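PDB 2OO2: DUF357 domain-containing protein from Archaeoglobus fulgidus DSM 4304, which is of unknown function but folds as a three-helix bundle with a small two-stranded antiparallel sheet and pairs with a second copy of itself. Local coordinates for residues 58-61 against 62-66; 12-15 against 16-19. All blocks are in the same frame, centred on the assembly; numbering follows the deposited sequence.

From the N terminus, the chain first runs along helix 3-21, where contact 2 (12-15 against 16-19) spans two adjoining turns. It then passes through strand 25-27 and helix 29-47 before entering helix 51-70, which holds contact 1 (58-61 against 62-66). Each contact is local to one helix, so the two stand in series: neither encloses a loop, and they do not nest or cross. The centres of contact 1 and contact 2 are about 11 Å apart, and the two touch directly. Trp62 of contact 1 sends its indole NE1 to Trp14 O of contact 2, and Ala61 packs on Ile18, tying the third helix to the first. Helix 29-47 touches both contacts.

Contact 1: 58-61 against 62-66; sequences VVWA and WAWLE
Trp60 and Trp64, one turn apart on helix 51-70 of the three-helix bundle, lay their indoles out on the same flank of the helix. The approach is oblique: Trp64 NE1 comes within 3.6 Å of Trp60 CE3, and the planes are inclined at 34°, with the centroids of the Trp60 six-membered and Trp64 five-membered rings 5.8 Å apart. CG of Trp60 stands anti to its carbonyl carbon (chi1 -85°), and Trp64 takes nearly the same torsion; both indoles therefore leave on one flank, with CD1 of Trp64, at the ring edge, 3.2 Å from Trp60 O. That carbonyl also accepts the backbone N-H of Trp64 in a nearly straight bond.

The tightly packed part lies along the buried residues Val58, Val59, Ala61, Ala63 and Leu65. Val59 and Ala63 face the second subunit, where Ala63 meets Ala63 of the other copy and Val59 packs on its Trp60. Ala61 touches Tyr38 of helix 29-47 and Ile18 of helix 3-21.

The three tryptophan rings, by contrast, are partly exposed to solvent, though each has neighbours. The Trp60 and Trp64 indoles both meet the Tyr38 ring, and Phe31 stands edge-to-face with Trp64. The Trp62 indole runs beside Val58, with CG2 of Val58 4.0 Å from Trp62 CD1; this methyl branch is the one anti to the backbone N. A hydrogen bond from NE1 to Trp14 O fixes the rotation of the Trp62 ring, and the Trp14 indole meets it edge-to-face. Trp62 N donates to Val58 O at 2.8 Å and 168°, while the ring edge brings Trp62 CD1 to 3.3 Å from that same Val58 O.

Contact 2: 12-15 against 16-19; sequences LKWL and ERIE
Arg17 reaches back along helix 3-21, the first helix of the three-helix bundle, to place its guanidinium over Trp14 in a cation-pi contact between residues three apart. The helix is amphipathic here: Leu15 and Ile18 are buried, while Leu12, Glu16 and Arg17 are exposed.

Glu16 opens the second segment on the exposed side. Its chain is extended beyond CG, and one water bridges it back to the preceding turn, donating to Glu16 OE1 and to Lys13 O, each bond 3.2 Å long.

Arg17 follows, with N bonded to Lys13 O. Its CG is anti to the carbonyl carbon (chi1 -77°), and the chain then runs straight to NE, which delivers CZ to 4.5 Å from the centroid of the Trp14 six-membered ring. The guanidinium stands almost upright on the indole, the planes 88° apart, and NH1 points down at the face toward its rim, 3.2 Å from Trp14 CH2, the nearest ring atom. Lys13 lies alongside: its CD is over one face of the guanidinium, toward the rim, at 3.5 Å from Arg17 CZ. The Lys13 chain bends at chi3, and NZ forms a salt bridge with Glu10 OE2; OE1 of Glu10 accepts the Trp14 NE1 hydrogen, so the charge and the indole are both held from the turn before.

Ile18 turns inward, packing against Leu65 of helix 51-70 and Ile39 of helix 29-47. Its N bonds to Trp14 O from above the carbonyl plane, and that oxygen has a second donor from helix 51-70.

Glu19 closes the segment by crossing Leu15. Arg43 of helix 29-47 takes its carboxylate in a salt bridge, and the same Glu19 OE2 sits 4.0 Å from Leu15 CG.

Contact 1: 58-61 against 62-66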
loop_
_atom_site.group_PDB
_atom_site.type_symbol
_atom_site.label_atom_id
_atom_site.label_comp_id
_atom_site.label_asym_id
_atom_site.label_seq_id
_atom_site.Cartn_x
_atom_site.Cartn_y
_atom_site.Cartn_z
ATOM N N VAL A 58 -3.655 5.763 -2.538
ATOM C CA VAL A 58 -4.091 4.901 -3.652
ATOM C C VAL A 58 -3.579 3.426 -3.480
ATOM O O VAL A 58 -4.389 2.422 -3.633
ATOM C CB VAL A 58 -3.897 5.498 -5.080
ATOM C CG1 VAL A 58 -2.521 5.205 -5.624
ATOM C CG2 VAL A 58 -4.994 4.872 -6.029
ATOM N N VAL A 59 -2.345 3.288 -2.964
ATOM C CA VAL A 59 -1.714 1.971 -2.785
ATOM C C VAL A 59 -2.481 1.348 -1.626
ATOM O O VAL A 59 -2.861 0.155 -1.778
ATOM C CB VAL A 59 -0.316 2.058 -2.383
ATOM C CG1 VAL A 59 0.290 0.747 -2.227
ATOM C CG2 VAL A 59 0.486 2.711 -3.620
ATOM N N TRP A 60 -2.657 2.076 -0.513
ATOM C CA TRP A 60 -3.491 1.462 0.617
ATOM C C TRP A 60 -4.846 1.072 0.092
ATOM O O TRP A 60 -5.375 -0.047 0.518
ATOM C CB TRP A 60 -3.644 2.416 1.825
ATOM C CG TRP A 60 -2.468 2.310 2.784
ATOM C CD1 TRP A 60 -1.346 3.136 2.826
ATOM C CD2 TRP A 60 -2.238 1.301 3.753
ATOM N NE1 TRP A 60 -0.508 2.797 3.818
ATOM C CE2 TRP A 60 -1.012 1.618 4.405
ATOM C CE3 TRP A 60 -2.962 0.139 4.145
ATOM C CZ2 TRP A 60 -0.448 0.828 5.373
ATOM C CZ3 TRP A 60 -2.430 -0.619 5.168
ATOM C CH2 TRP A 60 -1.192 -0.300 5.784
ATOM N N ALA A 61 -5.512 1.955 -0.675
ATOM C CA ALA A 61 -6.863 1.556 -1.225
ATOM C C ALA A 61 -6.815 0.221 -2.012
ATOM O O ALA A 61 -7.630 -0.755 -1.726
ATOM C CB ALA A 61 -7.514 2.683 -2.053
ATOM N N TRP A 62 -5.831 0.108 -2.908
ATOM C CA TRP A 62 -5.632 -1.136 -3.645
ATOM C C TRP A 62 -5.295 -2.373 -2.786
ATOM O O TRP A 62 -5.783 -3.496 -3.094
ATOM C CB TRP A 62 -4.588 -0.918 -4.740
ATOM C CG TRP A 62 -5.214 -0.396 -5.978
ATOM C CD1 TRP A 62 -5.076 0.904 -6.521
ATOM C CD2 TRP A 62 -6.046 -1.117 -6.904
ATOM N NE1 TRP A 62 -5.789 0.981 -7.664
ATOM C CE2 TRP A 62 -6.371 -0.231 -7.957
ATOM C CE3 TRP A 62 -6.549 -2.447 -6.947
ATOM C CZ2 TRP A 62 -7.198 -0.606 -9.029
ATOM C CZ3 TRP A 62 -7.339 -2.808 -8.008
ATOM C CH2 TRP A 62 -7.681 -1.898 -9.023
ATOM N N ALA A 63 -4.512 -2.187 -1.707
ATOM C CA ALA A 63 -4.111 -3.312 -0.875
ATOM C C ALA A 63 -5.355 -3.842 -0.139
ATOM O O ALA A 63 -5.487 -5.052 -0.027
ATOM C CB ALA A 63 -3.044 -2.958 0.151
ATOM N N TRP A 64 -6.206 -2.972 0.394
ATOM C CA TRP A 64 -7.442 -3.420 1.140
ATOM C C TRP A 64 -8.321 -4.186 0.162
ATOM O O TRP A 64 -8.953 -5.229 0.550
ATOM C CB TRP A 64 -8.243 -2.254 1.734
ATOM C CG TRP A 64 -7.669 -1.798 3.067
ATOM C CD1 TRP A 64 -6.780 -0.773 3.262
ATOM C CD2 TRP A 64 -7.872 -2.413 4.335
ATOM N NE1 TRP A 64 -6.434 -0.699 4.608
ATOM C CE2 TRP A 64 -7.093 -1.704 5.282
ATOM C CE3 TRP A 64 -8.655 -3.506 4.772
ATOM C CZ2 TRP A 64 -7.067 -2.053 6.646
ATOM C CZ3 TRP A 64 -8.648 -3.829 6.142
ATOM C CH2 TRP A 64 -7.858 -3.125 7.046
ATOM N N LEU A 65 -8.411 -3.660 -1.066
ATOM C CA LEU A 65 -9.152 -4.289 -2.162
ATOM C C LEU A 65 -8.562 -5.640 -2.581
ATOM O O LEU A 65 -9.283 -6.693 -2.469
ATOM C CB LEU A 65 -9.325 -3.321 -3.362
ATOM C CG LEU A 65 -10.347 -3.742 -4.415
ATOM C CD1 LEU A 65 -10.650 -2.531 -5.295
ATOM C CD2 LEU A 65 -9.877 -4.907 -5.252
ATOM N N GLU A 66 -7.281 -5.692 -2.971
ATOM C CA GLU A 66 -6.613 -6.946 -3.382
ATOM C C GLU A 66 -6.557 -8.016 -2.281
ATOM O O GLU A 66 -6.877 -9.138 -2.547
ATOM C CB GLU A 66 -5.222 -6.745 -3.937
ATOM C CG GLU A 66 -5.293 -6.090 -5.319
ATOM C CD GLU A 66 -6.064 -6.926 -6.374
ATOM O OE1 GLU A 66 -5.580 -7.963 -6.853
ATOM O OE2 GLU A 66 -7.131 -6.498 -6.771
#

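Contact 2: 12-15 against 16-19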
loop_
_atom_site.group_PDB
_atom_site.type_symbol
_atom_site.label_atom_id
_atom_site.label_comp_id
_atom_site.label_asym_id
_atom_site.label_seq_id
_atom_site.Cartn_x
_atom_site.Cartn_y
_atom_site.Cartn_z
ATOM N N LEU A 12 -2.827 9.046 -10.694
ATOM C CA LEU A 12 -4.034 9.149 -11.539
ATOM C C LEU A 12 -4.452 7.826 -12.189
ATOM O O LEU A 12 -5.656 7.560 -12.302
ATOM C CB LEU A 12 -3.777 10.162 -12.665
ATOM C CG LEU A 12 -4.016 11.581 -12.228
ATOM C CD1 LEU A 12 -3.299 12.586 -13.294
ATOM C CD2 LEU A 12 -5.479 11.866 -12.145
ATOM N N LYS A 13 -3.476 7.024 -12.609
ATOM C CA LYS A 13 -3.687 5.846 -13.417
ATOM C C LYS A 13 -4.418 4.865 -12.456
ATOM O O LYS A 13 -5.486 4.345 -12.757
ATOM C CB LYS A 13 -2.340 5.219 -13.726
ATOM C CG LYS A 13 -2.387 3.873 -14.473
ATOM C CD LYS A 13 -1.117 3.067 -14.371
ATOM C CE LYS A 13 0.017 3.735 -15.153
ATOM N NZ LYS A 13 1.374 3.012 -15.146
ATOM N N TRP A 14 -3.858 4.748 -11.283
ATOM C CA TRP A 14 -4.349 3.716 -10.312
ATOM C C TRP A 14 -5.627 4.171 -9.640
ATOM O O TRP A 14 -6.497 3.337 -9.136
ATOM C CB TRP A 14 -3.215 3.490 -9.372
ATOM C CG TRP A 14 -2.193 2.582 -9.957
ATOM C CD1 TRP A 14 -0.878 2.853 -10.186
ATOM C CD2 TRP A 14 -2.400 1.233 -10.372
ATOM N NE1 TRP A 14 -0.250 1.774 -10.745
ATOM C CE2 TRP A 14 -1.174 0.744 -10.831
ATOM C CE3 TRP A 14 -3.541 0.373 -10.385
ATOM C CZ2 TRP A 14 -1.034 -0.543 -11.346
ATOM C CZ3 TRP A 14 -3.400 -0.906 -10.886
ATOM C CH2 TRP A 14 -2.169 -1.369 -11.348
ATOM N N LEU A 15 -5.776 5.469 -9.535
ATOM C CA LEU A 15 -6.966 6.061 -9.019
ATOM C C LEU A 15 -8.114 5.961 -10.000
ATOM O O LEU A 15 -9.200 5.584 -9.620
ATOM C CB LEU A 15 -6.732 7.490 -8.559
ATOM C CG LEU A 15 -7.710 8.313 -7.785
ATOM C CD1 LEU A 15 -8.106 7.741 -6.434
ATOM C CD2 LEU A 15 -6.992 9.641 -7.527
ATOM N N GLU A 16 -7.898 6.257 -11.278
ATOM C CA GLU A 16 -8.975 6.061 -12.235
ATOM C C GLU A 16 -9.374 4.550 -12.330
ATOM O O GLU A 16 -10.536 4.246 -12.488
ATOM C CB GLU A 16 -8.577 6.570 -13.573
ATOM C CG GLU A 16 -8.235 8.041 -13.527
ATOM C CD GLU A 16 -7.588 8.524 -14.860
ATOM O OE1 GLU A 16 -7.197 7.687 -15.734
ATOM O OE2 GLU A 16 -7.483 9.765 -15.003
ATOM N N ARG A 17 -8.428 3.645 -12.170
ATOM C CA ARG A 17 -8.709 2.215 -12.270
ATOM C C ARG A 17 -9.569 1.822 -11.058
ATOM O O ARG A 17 -10.569 1.121 -11.240
ATOM C CB ARG A 17 -7.409 1.389 -12.347
ATOM C CG ARG A 17 -6.721 1.437 -13.773
ATOM C CD ARG A 17 -5.338 0.909 -13.683
ATOM N NE ARG A 17 -4.660 0.987 -14.993
ATOM C CZ ARG A 17 -3.428 0.515 -15.186
ATOM N NH1 ARG A 17 -2.751 -0.036 -14.181
ATOM N NH2 ARG A 17 -2.860 0.629 -16.371
ATOM N N ILE A 18 -9.221 2.288 -9.854
ATOM C CA ILE A 18 -9.914 1.772 -8.630
ATOM C C ILE A 18 -11.330 2.348 -8.482
ATOM O O ILE A 18 -12.274 1.699 -7.961
ATOM C CB ILE A 18 -9.028 1.988 -7.375
ATOM C CG1 ILE A 18 -9.465 1.024 -6.274
ATOM C CG2 ILE A 18 -8.966 3.489 -6.891
ATOM C CD1 ILE A 18 -8.517 1.044 -5.014
ATOM N N GLU A 19 -11.500 3.580 -8.958
ATOM C CA GLU A 19 -12.823 4.252 -8.965
ATOM C C GLU A 19 -13.802 3.416 -9.782
ATOM O O GLU A 19 -14.970 3.308 -9.446
ATOM C CB GLU A 19 -12.673 5.722 -9.478
ATOM C CG GLU A 19 -12.142 6.615 -8.379
ATOM C CD GLU A 19 -11.764 8.048 -8.851
ATOM O OE1 GLU A 19 -11.622 8.243 -10.072
ATOM O OE2 GLU A 19 -11.664 8.949 -7.988
HETATM O O HOH W 1 -6.101 4.697 -15.892
#